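Long-range contacts in 2-methyl-3-hydroxypyridine-5-carboxylic acid oxygenase (Mesorhizobium loti, PDB 3ALJ), which catalyses, as a flavin-dependent oxygenase, the oxidation of 2-methyl-3-hydroxypyridine-5-carboxylic acid, a reaction in the breakdown of vitamin B6 that opens the pyridine ring: residues Trp173-Gly178 / Asp268-Thr273; Arg208-Leu213 / Leu226-Ala231; Ala292-Leu297 / Asp345-Arg350. All blocks are in the same frame, centred on the assembly; numbering follows the deposited sequence. Where two conformers were deposited one is given.

Interaction 1 (Trp173-Gly178 / Asp268-Thr273); sequences WVSKDG and DKYETT
Ser175 and Tyr270 mark the hydrogen-bonded middle of an antiparallel pairing: N of Ser175 donates to O of Tyr270 at 2.9 Å and nearly straight (168°), though it lies out of the carbonyl plane. Trp173 and Thr272 follow as a hydrogen-bonded pair, with Thr272 N reaching Trp173 O at 2.9 Å and Trp173 N reaching Thr272 O at 3.0 Å. Toward Gly178 the register slips by two residues, a beta bulge where the chain turns at Lys176. Packing is tightest there: CA of Gly178 is 4.0 Å from CA of Lys269, the shortest such distance in the register, and 3.0 Å from O of Asp268, which a CB would strike. With CG anti to its carbonyl carbon (chi1 -50°), the Tyr270 ring brings CE1 to 3.6 Å from Gly178 CA.

The rest is looser and more exposed to solvent. On the face of Val174 and Glu271, CG2 of Val174 meets Glu271 CD at 3.5 Å, and that carboxylate continues to a salt bridge with Arg172. Lys269 lays its methylenes along the carbonyl oxygens of Ser175 and Lys176, then turns its amine to Tyr267 O. On the opposite face Trp173, its CB 3.6 Å from Thr272 OG1, leans its ring forward along its own strand, one face over Ser175 N.

Strand 267-275 ends its sheet, beside strand 170-185. Tyr270 touches FAD and Pro295, and Thr273 OG1 bonds Ala292 N just after helix 288-291.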
loop_
_atom_site.group_PDB
_atom_site.type_symbol
_atom_site.label_atom_id
_atom_site.label_comp_id
_atom_site.label_asym_id
_atom_site.label_seq_id
_atom_site.Cartn_x
_atom_site.Cartn_y
_atom_site.Cartn_z
ATOM N N TRP A 173 16.837 1.375 -1.165
ATOM C CA TRP A 173 17.129 1.428 -2.580
ATOM C C TRP A 173 16.041 2.202 -3.278
ATOM O O TRP A 173 14.870 1.863 -3.086
ATOM C CB TRP A 173 17.187 0.021 -3.168
ATOM C CG TRP A 173 17.492 0.031 -4.656
ATOM C CD1 TRP A 173 18.652 0.525 -5.248
ATOM C CD2 TRP A 173 16.650 -0.388 -5.673
ATOM N NE1 TRP A 173 18.545 0.429 -6.593
ATOM C CE2 TRP A 173 17.343 -0.150 -6.915
ATOM C CE3 TRP A 173 15.370 -0.955 -5.705
ATOM C CZ2 TRP A 173 16.817 -0.554 -8.157
ATOM C CZ3 TRP A 173 14.821 -1.295 -6.990
ATOM C CH2 TRP A 173 15.594 -1.060 -8.183
ATOM N N VAL A 174 16.403 3.123 -4.157
ATOM C CA VAL A 174 15.417 3.784 -5.017
ATOM C C VAL A 174 15.755 3.443 -6.419
ATOM O O VAL A 174 16.897 3.685 -6.873
ATOM C CB VAL A 174 15.484 5.300 -4.853
ATOM C CG1 VAL A 174 14.357 5.966 -5.680
ATOM C CG2 VAL A 174 15.363 5.705 -3.308
ATOM N N SER A 175 14.739 2.941 -7.166
ATOM C CA SER A 175 14.939 2.602 -8.561
ATOM C C SER A 175 15.075 3.818 -9.479
ATOM O O SER A 175 14.598 4.920 -9.150
ATOM C CB SER A 175 13.731 1.796 -9.055
ATOM O OG SER A 175 14.098 1.150 -10.255
ATOM N N LYS A 176 15.734 3.589 -10.614
ATOM C CA LYS A 176 15.612 4.568 -11.734
ATOM C C LYS A 176 14.299 4.373 -12.468
ATOM O O LYS A 176 13.738 5.360 -13.007
ATOM C CB LYS A 176 16.757 4.349 -12.736
ATOM C CG LYS A 176 18.216 4.623 -12.207
ATOM C CD LYS A 176 18.375 5.804 -11.290
ATOM C CE LYS A 176 19.877 6.260 -11.219
ATOM N NZ LYS A 176 20.027 7.666 -10.615
ATOM N N ASP A 177 13.809 3.124 -12.534
ATOM C CA ASP A 177 12.511 2.932 -13.203
ATOM C C ASP A 177 11.328 3.095 -12.243
ATOM O O ASP A 177 11.417 3.231 -11.030
ATOM C CB ASP A 177 12.483 1.527 -13.841
ATOM C CG ASP A 177 13.498 1.365 -14.955
ATOM O OD1 ASP A 177 13.781 2.298 -15.775
ATOM O OD2 ASP A 177 13.987 0.215 -15.090
ATOM N N GLY A 178 10.199 3.366 -12.934
ATOM C CA GLY A 178 8.936 3.633 -12.205
ATOM C C GLY A 178 7.757 3.618 -13.187
ATOM O O GLY A 178 7.754 2.861 -14.175
ATOM N N ASP A 268 6.624 8.016 -10.902
ATOM C CA ASP A 268 7.059 7.701 -9.491
ATOM C C ASP A 268 7.942 6.448 -9.542
ATOM O O ASP A 268 7.724 5.556 -10.311
ATOM C CB ASP A 268 5.885 7.414 -8.560
ATOM C CG ASP A 268 5.023 8.653 -8.304
ATOM O OD1 ASP A 268 5.637 9.728 -8.142
ATOM O OD2 ASP A 268 3.798 8.408 -8.225
ATOM N N LYS A 269 8.968 6.423 -8.728
ATOM C CA LYS A 269 9.971 5.370 -8.698
ATOM C C LYS A 269 9.660 4.401 -7.629
ATOM O O LYS A 269 8.974 4.701 -6.631
ATOM C CB LYS A 269 11.382 5.958 -8.353
ATOM C CG LYS A 269 11.689 7.138 -9.108
ATOM C CD LYS A 269 11.695 6.896 -10.563
ATOM C CE LYS A 269 12.294 8.184 -11.219
ATOM N NZ LYS A 269 11.266 9.348 -11.135
ATOM N N TYR A 270 10.117 3.192 -7.899
ATOM C CA TYR A 270 10.050 2.160 -6.889
ATOM C C TYR A 270 11.069 2.326 -5.789
ATOM O O TYR A 270 12.134 2.925 -5.979
ATOM C CB TYR A 270 10.250 0.757 -7.512
ATOM C CG TYR A 270 9.365 0.511 -8.718
ATOM C CD1 TYR A 270 9.843 0.416 -9.991
ATOM C CD2 TYR A 270 7.990 0.399 -8.497
ATOM C CE1 TYR A 270 8.996 0.192 -11.063
ATOM C CE2 TYR A 270 7.104 0.157 -9.525
ATOM C CZ TYR A 270 7.612 0.033 -10.790
ATOM O OH TYR A 270 6.731 -0.248 -11.879
ATOM N N GLU A 271 10.722 1.870 -4.597
ATOM C CA GLU A 271 11.682 2.080 -3.491
ATOM C C GLU A 271 11.483 1.066 -2.439
ATOM O O GLU A 271 10.347 0.681 -2.071
ATOM C CB GLU A 271 11.534 3.469 -2.928
ATOM C CG GLU A 271 12.458 3.762 -1.722
ATOM C CD GLU A 271 12.467 5.291 -1.330
ATOM O OE1 GLU A 271 11.679 6.073 -1.919
ATOM O OE2 GLU A 271 13.274 5.586 -0.399
ATOM N N THR A 272 12.606 0.582 -1.896
ATOM C CA THR A 272 12.517 -0.438 -0.873
ATOM C C THR A 272 13.315 -0.165 0.325
ATOM O O THR A 272 14.322 0.623 0.273
ATOM C CB THR A 272 12.977 -1.847 -1.445
ATOM O OG1 THR A 272 14.374 -1.776 -1.844
ATOM C CG2 THR A 272 12.173 -2.252 -2.681
ATOM N N THR A 273 12.925 -0.721 1.461
ATOM C CA THR A 273 13.688 -0.623 2.780
ATOM C C THR A 273 13.656 -1.966 3.436
ATOM O O THR A 273 12.641 -2.678 3.446
ATOM C CB THR A 273 13.111 0.468 3.800
ATOM O OG1 THR A 273 11.702 0.190 4.016
ATOM C CG2 THR A 273 13.125 1.834 3.163
#

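Interaction 2 (Arg208-Leu213 / Leu226-Ala231); sequences RVQRIL and LMAPAA
Met227 lays its thioether over one face of the Arg211 guanidinium, the two side chains crossing obliquely on the same side of the sheet. SD is 3.4 Å from Arg211 NH2, and CE stands 3.6 Å above the guanidinium plane, displaced toward its rim. Arg211 gets there fully stretched, CG anti to the backbone N (chi1 169°) and the chain straight on to NE, while Met227 bends at chi3 so that its methyl also meets CB of Leu213 at 3.7 Å. The other face of the pairing is aliphatic: Ile212 and Leu226 lie side by side, pointing the same way, with their CD1 atoms 3.9 Å apart.

Two backbone bonds set the register that brings them together. Met227 N reaches Arg211 O at 2.8 Å (176°) and Arg211 N reaches Met227 O at 3.0 Å, the hydrogen-bonded pair of a beta hairpin. Nearer Arg208, Pro229 CD rests on Val209 O, and Gln210 OE1 is gripped side-on by NE and NH2 of Arg208.

A leucine in place of Arg211 would probably leave Asp201 without its salt-bridge mate and strip the cover from the Met227 sulfur.

NH1 of Arg211 thus pairs with Asp201 and NH2 makes a weak bond to a glycerol, probably from the crystallisation liquor, while one face takes the thioether, implying that one residue joins charge pairing to dispersive contact.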
loop_
_atom_site.group_PDB
_atom_site.type_symbol
_atom_site.label_atom_id
_atom_site.label_comp_id
_atom_site.label_asym_id
_atom_site.label_seq_id
_atom_site.Cartn_x
_atom_site.Cartn_y
_atom_site.Cartn_z
ATOM N N ARG A 208 8.151 -2.290 -28.293
ATOM C CA ARG A 208 8.934 -1.695 -27.216
ATOM C C ARG A 208 8.370 -2.164 -25.902
ATOM O O ARG A 208 7.359 -2.851 -25.845
ATOM C CB ARG A 208 8.820 -0.158 -27.190
ATOM C CG ARG A 208 9.066 0.486 -28.562
ATOM C CD ARG A 208 8.663 1.933 -28.601
ATOM N NE ARG A 208 7.240 2.124 -28.352
ATOM C CZ ARG A 208 6.339 2.380 -29.274
ATOM N NH1 ARG A 208 6.789 2.373 -30.543
ATOM N NH2 ARG A 208 5.055 2.614 -28.964
ATOM N N VAL A 209 9.113 -1.854 -24.815
ATOM C CA VAL A 209 8.784 -2.365 -23.471
ATOM C C VAL A 209 7.789 -1.352 -22.944
ATOM O O VAL A 209 8.171 -0.218 -22.488
ATOM C CB VAL A 209 10.059 -2.475 -22.622
ATOM C CG1 VAL A 209 9.728 -2.957 -21.299
ATOM C CG2 VAL A 209 11.035 -3.514 -23.336
ATOM N N GLN A 210 6.523 -1.742 -22.881
ATOM C CA GLN A 210 5.464 -0.886 -22.375
ATOM C C GLN A 210 4.414 -1.810 -21.793
ATOM O O GLN A 210 4.004 -2.777 -22.466
ATOM C CB GLN A 210 4.752 0.066 -23.396
ATOM C CG GLN A 210 5.696 1.212 -23.833
ATOM C CD GLN A 210 5.010 2.114 -24.862
ATOM O OE1 GLN A 210 5.669 2.397 -25.843
ATOM N NE2 GLN A 210 3.853 2.632 -24.667
ATOM N N ARG A 211 3.881 -1.440 -20.647
ATOM C CA ARG A 211 2.839 -2.227 -19.968
ATOM C C ARG A 211 1.822 -1.280 -19.443
ATOM O O ARG A 211 2.174 -0.203 -18.890
ATOM C CB ARG A 211 3.569 -2.988 -18.844
ATOM C CG ARG A 211 2.624 -3.695 -17.811
ATOM C CD ARG A 211 3.523 -4.159 -16.670
ATOM N NE ARG A 211 2.755 -4.863 -15.630
ATOM C CZ ARG A 211 3.235 -5.147 -14.420
ATOM N NH1 ARG A 211 2.480 -5.834 -13.525
ATOM N NH2 ARG A 211 4.487 -4.740 -14.050
ATOM N N ILE A 212 0.562 -1.680 -19.459
ATOM C CA ILE A 212 -0.498 -0.960 -18.688
ATOM C C ILE A 212 -1.166 -2.005 -17.775
ATOM O O ILE A 212 -1.664 -3.044 -18.249
ATOM C CB ILE A 212 -1.594 -0.345 -19.582
ATOM C CG1 ILE A 212 -0.903 0.781 -20.366
ATOM C CG2 ILE A 212 -2.797 0.166 -18.766
ATOM C CD1 ILE A 212 -1.911 1.700 -21.259
ATOM N N LEU A 213 -1.263 -1.701 -16.459
ATOM C CA LEU A 213 -2.175 -2.463 -15.574
ATOM C C LEU A 213 -3.466 -1.641 -15.562
ATOM O O LEU A 213 -3.527 -0.471 -15.136
ATOM C CB LEU A 213 -1.546 -2.547 -14.175
ATOM C CG LEU A 213 -2.479 -3.299 -13.208
ATOM C CD1 LEU A 213 -2.536 -4.784 -13.649
ATOM C CD2 LEU A 213 -1.930 -3.278 -11.742
ATOM N N LEU A 226 0.827 3.043 -15.968
ATOM C CA LEU A 226 1.507 3.076 -17.293
ATOM C C LEU A 226 2.979 2.864 -17.024
ATOM O O LEU A 226 3.607 3.766 -16.391
ATOM C CB LEU A 226 1.223 4.395 -18.064
ATOM C CG LEU A 226 -0.023 4.454 -18.923
ATOM C CD1 LEU A 226 -1.282 4.122 -18.224
ATOM C CD2 LEU A 226 -0.131 5.954 -19.492
ATOM N N MET A 227 3.579 1.729 -17.394
ATOM C CA MET A 227 4.935 1.409 -17.032
ATOM C C MET A 227 5.828 1.295 -18.225
ATOM O O MET A 227 5.597 0.455 -19.161
ATOM C CB MET A 227 4.855 0.095 -16.331
ATOM C CG MET A 227 3.918 0.129 -15.184
ATOM S SD MET A 227 3.829 -1.458 -14.322
ATOM C CE MET A 227 2.042 -1.625 -13.934
ATOM N N ALA A 228 6.911 2.088 -18.287
ATOM C CA ALA A 228 7.962 2.011 -19.303
ATOM C C ALA A 228 9.241 2.393 -18.590
ATOM O O ALA A 228 9.199 3.128 -17.568
ATOM C CB ALA A 228 7.674 3.041 -20.377
ATOM N N PRO A 229 10.370 1.911 -19.116
ATOM C CA PRO A 229 11.649 2.162 -18.452
ATOM C C PRO A 229 11.999 3.688 -18.532
ATOM O O PRO A 229 11.582 4.410 -19.445
ATOM C CB PRO A 229 12.646 1.447 -19.359
ATOM C CG PRO A 229 11.849 0.515 -20.210
ATOM C CD PRO A 229 10.516 1.048 -20.305
ATOM N N ALA A 230 12.744 4.136 -17.532
ATOM C CA ALA A 230 13.118 5.566 -17.485
ATOM C C ALA A 230 14.001 5.907 -18.674
ATOM O O ALA A 230 13.950 7.091 -19.113
ATOM C CB ALA A 230 13.909 5.858 -16.201
ATOM N N ALA A 231 14.732 4.941 -19.205
ATOM C CA ALA A 231 15.521 5.150 -20.439
ATOM C C ALA A 231 14.675 5.420 -21.699
ATOM O O ALA A 231 15.229 5.765 -22.771
ATOM C CB ALA A 231 16.482 3.939 -20.633
#

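Interaction 3 (Ala292-Leu297 / Asp345-Arg350); sequences AMCPAL and DYAANR. With FAD (flavin-adenine dinucleotide), chain B.
Ala296 and Ala347 mark where the two backbones come nearest, their CA atoms 5.7 Å apart, with a loop on one side and the end of a long helix on the other. Residues 292-297 have no regular structure, and not one hydrogen bond crosses to residues 345-350. The helix ends in a Schellman motif: Arg350 takes a positive phi (52°), and its N bonds back to Ala347 O at 3.2 Å. Arg350 NH1 reaches the same oxygen at 2.9 Å from the opposite face of the carbonyl plane, so two donors grip it.

The contact is apolar throughout, methyls and methylenes against one another and one tyrosine ring. The methyl of Ala296 abuts Tyr346 CB at 3.9 Å, and CB of Cys294 meets CB of Ala347 at the same 3.9 Å. Leu297 crosses Tyr346 at about a right angle, its CD2 methyl 3.9 Å from ring atom CD2 and approaching the ring obliquely. Tyr346 has CG anti to the carbonyl carbon (chi1 -89°), which carries the ring past Leu297, and its hydroxyl bonds Met357 O. Cys294 SG is covalently linked to beta-mercaptoethanol, probably from the crystallisation liquor.

Pro295 turns away from the helix, its CB 3.4 Å from C6 of FAD, on the benzenoid part of the isoalloxazine. The loop is thus wedged between helix 321-349 and the cofactor. Its position, a few residues after the Gly-Asp pair whose Asp288 bonds FAD, is consistent with the GD motif of the p-hydroxybenzoate hydroxylase-like flavoprotein oxygenases.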
loop_
_atom_site.group_PDB
_atom_site.type_symbol
_atom_site.label_atom_id
_atom_site.label_comp_id
_atom_site.label_asym_id
_atom_site.label_seq_id
_atom_site.Cartn_x
_atom_site.Cartn_y
_atom_site.Cartn_z
ATOM N N ALA A 292 9.366 -1.261 3.109
ATOM C CA ALA A 292 8.915 -0.956 1.765
ATOM C C ALA A 292 9.421 -1.914 0.723
ATOM O O ALA A 292 10.549 -2.426 0.865
ATOM C CB ALA A 292 9.363 0.444 1.349
ATOM N N MET A 293 8.584 -2.310 -0.245
ATOM C CA MET A 293 8.838 -3.435 -1.125
ATOM C C MET A 293 8.443 -3.165 -2.553
ATOM O O MET A 293 7.746 -2.178 -2.822
ATOM C CB MET A 293 8.175 -4.675 -0.531
ATOM C CG MET A 293 6.648 -4.611 -0.560
ATOM S SD MET A 293 5.888 -6.150 0.065
ATOM C CE MET A 293 6.033 -5.839 1.853
ATOM N N CYS A 294 8.876 -4.020 -3.444
ATOM C CA CYS A 294 8.377 -3.928 -4.788
ATOM C C CYS A 294 6.880 -4.198 -4.853
ATOM O O CYS A 294 6.408 -5.034 -4.093
ATOM C CB CYS A 294 9.091 -4.962 -5.691
ATOM S SG CYS A 294 10.915 -4.580 -5.825
ATOM N N PRO A 295 6.148 -3.491 -5.710
ATOM C CA PRO A 295 4.678 -3.642 -5.716
ATOM C C PRO A 295 4.094 -4.748 -6.587
ATOM O O PRO A 295 2.861 -4.833 -6.691
ATOM C CB PRO A 295 4.216 -2.249 -6.175
ATOM C CG PRO A 295 5.261 -1.842 -7.181
ATOM C CD PRO A 295 6.597 -2.268 -6.481
ATOM N N ALA A 296 4.962 -5.686 -7.030
ATOM C CA ALA A 296 4.431 -6.753 -7.901
ATOM C C ALA A 296 3.291 -7.516 -7.293
ATOM O O ALA A 296 2.350 -7.901 -8.021
ATOM C CB ALA A 296 5.597 -7.748 -8.322
ATOM N N LEU A 297 3.361 -7.858 -6.011
ATOM C CA LEU A 297 2.283 -8.605 -5.370
ATOM C C LEU A 297 1.244 -7.779 -4.708
ATOM O O LEU A 297 0.308 -8.330 -4.077
ATOM C CB LEU A 297 2.856 -9.668 -4.385
ATOM C CG LEU A 297 3.741 -10.733 -4.999
ATOM C CD1 LEU A 297 4.297 -11.578 -3.736
ATOM C CD2 LEU A 297 2.894 -11.543 -6.028
ATOM N N ASP A 345 11.581 -10.604 -6.279
ATOM C CA ASP A 345 11.955 -11.602 -7.308
ATOM C C ASP A 345 11.004 -11.528 -8.500
ATOM O O ASP A 345 11.428 -11.424 -9.637
ATOM C CB ASP A 345 11.864 -12.934 -6.629
ATOM C CG ASP A 345 12.182 -14.102 -7.547
ATOM O OD1 ASP A 345 11.437 -14.418 -8.523
ATOM O OD2 ASP A 345 13.169 -14.742 -7.292
ATOM N N TYR A 346 9.703 -11.441 -8.240
ATOM C CA TYR A 346 8.790 -11.284 -9.397
ATOM C C TYR A 346 9.039 -10.034 -10.154
ATOM O O TYR A 346 9.013 -10.064 -11.368
ATOM C CB TYR A 346 7.327 -11.187 -8.836
ATOM C CG TYR A 346 6.651 -12.553 -8.680
ATOM C CD1 TYR A 346 7.333 -13.777 -8.460
ATOM C CD2 TYR A 346 5.299 -12.640 -8.830
ATOM C CE1 TYR A 346 6.628 -15.026 -8.294
ATOM C CE2 TYR A 346 4.647 -13.821 -8.722
ATOM C CZ TYR A 346 5.256 -14.994 -8.477
ATOM O OH TYR A 346 4.599 -16.221 -8.392
ATOM N N ALA A 347 9.311 -8.921 -9.446
ATOM C CA ALA A 347 9.517 -7.673 -10.219
ATOM C C ALA A 347 10.783 -7.795 -11.090
ATOM O O ALA A 347 10.741 -7.477 -12.259
ATOM C CB ALA A 347 9.691 -6.570 -9.198
ATOM N N ALA A 348 11.872 -8.307 -10.480
ATOM C CA ALA A 348 13.116 -8.393 -11.280
ATOM C C ALA A 348 13.038 -9.338 -12.432
ATOM O O ALA A 348 13.634 -9.051 -13.507
ATOM C CB ALA A 348 14.238 -8.837 -10.338
ATOM N N ASN A 349 12.303 -10.400 -12.280
ATOM C CA ASN A 349 12.198 -11.462 -13.327
ATOM C C ASN A 349 11.005 -11.163 -14.247
ATOM O O ASN A 349 10.825 -11.929 -15.193
ATOM C CB ASN A 349 12.039 -12.833 -12.686
ATOM C CG ASN A 349 13.360 -13.357 -12.054
ATOM O OD1 ASN A 349 14.407 -13.321 -12.752
ATOM N ND2 ASN A 349 13.300 -13.811 -10.810
ATOM N N ARG A 350 10.272 -10.053 -14.019
ATOM C CA ARG A 350 9.018 -9.797 -14.838
ATOM C C ARG A 350 8.143 -11.024 -14.766
ATOM O O ARG A 350 7.421 -11.332 -15.781
ATOM C CB ARG A 350 9.378 -9.420 -16.270
ATOM C CG ARG A 350 9.930 -7.939 -16.358
ATOM C CD ARG A 350 11.406 -7.924 -15.996
ATOM N NE ARG A 350 11.951 -6.632 -16.291
ATOM C CZ ARG A 350 12.254 -5.665 -15.412
ATOM N NH1 ARG A 350 12.207 -5.760 -14.078
ATOM N NH2 ARG A 350 12.788 -4.557 -15.891
HETATM P PA FAD B . 2.952 6.214 3.548
HETATM O O1A FAD B . 1.711 5.790 2.825
HETATM O O2A FAD B . 4.059 6.706 2.814
HETATM O O5B FAD B . 2.481 7.296 4.611
HETATM C C5B FAD B . 3.449 7.966 5.485
HETATM C C4B FAD B . 2.696 9.219 5.883
HETATM O O4B FAD B . 3.639 9.832 6.829
HETATM C C3B FAD B . 2.516 10.227 4.809
HETATM O O3B FAD B . 1.187 10.785 4.836
HETATM C C2B FAD B . 3.666 11.265 5.075
HETATM O O2B FAD B . 3.343 12.598 4.642
HETATM C C1B FAD B . 3.758 11.290 6.566
HETATM N N9A FAD B . 5.066 11.556 7.073
HETATM C C8A FAD B . 6.298 11.302 6.513
HETATM N N7A FAD B . 7.295 11.633 7.348
HETATM C C5A FAD B . 6.684 12.130 8.489
HETATM C C6A FAD B . 7.188 12.540 9.721
HETATM N N6A FAD B . 8.544 12.582 9.944
HETATM N N1A FAD B . 6.294 12.926 10.633
HETATM C C2A FAD B . 4.975 12.935 10.412
HETATM N N3A FAD B . 4.409 12.509 9.245
HETATM C C4A FAD B . 5.302 12.082 8.311
HETATM N N1 FAD B . 0.385 -1.536 -1.650
HETATM C C2 FAD B . -0.698 -2.292 -1.655
HETATM O O2 FAD B . -1.133 -2.861 -0.641
HETATM N N3 FAD B . -1.399 -2.494 -2.844
HETATM C C4 FAD B . -1.011 -1.879 -4.035
HETATM O O4 FAD B . -1.781 -1.973 -5.063
HETATM C C4X FAD B . 0.139 -1.109 -4.001
HETATM N N5 FAD B . 0.650 -0.549 -5.222
HETATM C C5X FAD B . 1.836 0.161 -5.188
HETATM C C6 FAD B . 2.420 0.632 -6.377
HETATM C C7 FAD B . 3.561 1.392 -6.341
HETATM C C7M FAD B . 4.168 1.912 -7.676
HETATM C C8 FAD B . 4.196 1.646 -5.144
HETATM C C8M FAD B . 5.505 2.465 -5.065
HETATM C C9 FAD B . 3.631 1.177 -3.950
HETATM C C9A FAD B . 2.457 0.383 -3.966
HETATM N N10 FAD B . 1.868 -0.157 -2.739
HETATM C C10 FAD B . 0.764 -0.922 -2.793
HETATM C "C1'" FAD B . 2.595 0.086 -1.403
HETATM C "C2'" FAD B . 1.900 1.218 -0.659
HETATM O "O2'" FAD B . 1.878 2.393 -1.497
HETATM C "C3'" FAD B . 2.730 1.593 0.583
HETATM O "O3'" FAD B . 3.329 0.344 1.095
HETATM C "C4'" FAD B . 1.943 2.148 1.696
HETATM O "O4'" FAD B . 1.377 3.405 1.226
HETATM C "C5'" FAD B . 2.796 2.477 2.877
HETATM O "O5'" FAD B . 1.971 3.035 3.895
HETATM P P FAD B . 2.706 3.756 5.094
HETATM O O1P FAD B . 1.626 4.281 5.942
HETATM O O2P FAD B . 3.767 2.896 5.707
HETATM O O3P FAD B . 3.522 4.967 4.400
#

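Overall arrangement
Interactions 1 and 2 belong to one sheet, since strands 170-185 and 221-228 are neighbours in it, and interaction 2 is nested within the loop closed by interaction 1. They meet where Asp177 OD1 bonds Ala230 N. Interaction 1 is largely a surface contact and interaction 2 is partly buried, yet both rest on antiparallel backbone bonds. Interaction 3, also partly buried, has no bond across it and relies on apolar contact between a loop and a helix. It adjoins interaction 1, and both border FAD, whereas interaction 2 stays about 6 Å from interaction 3 at the nearest atoms.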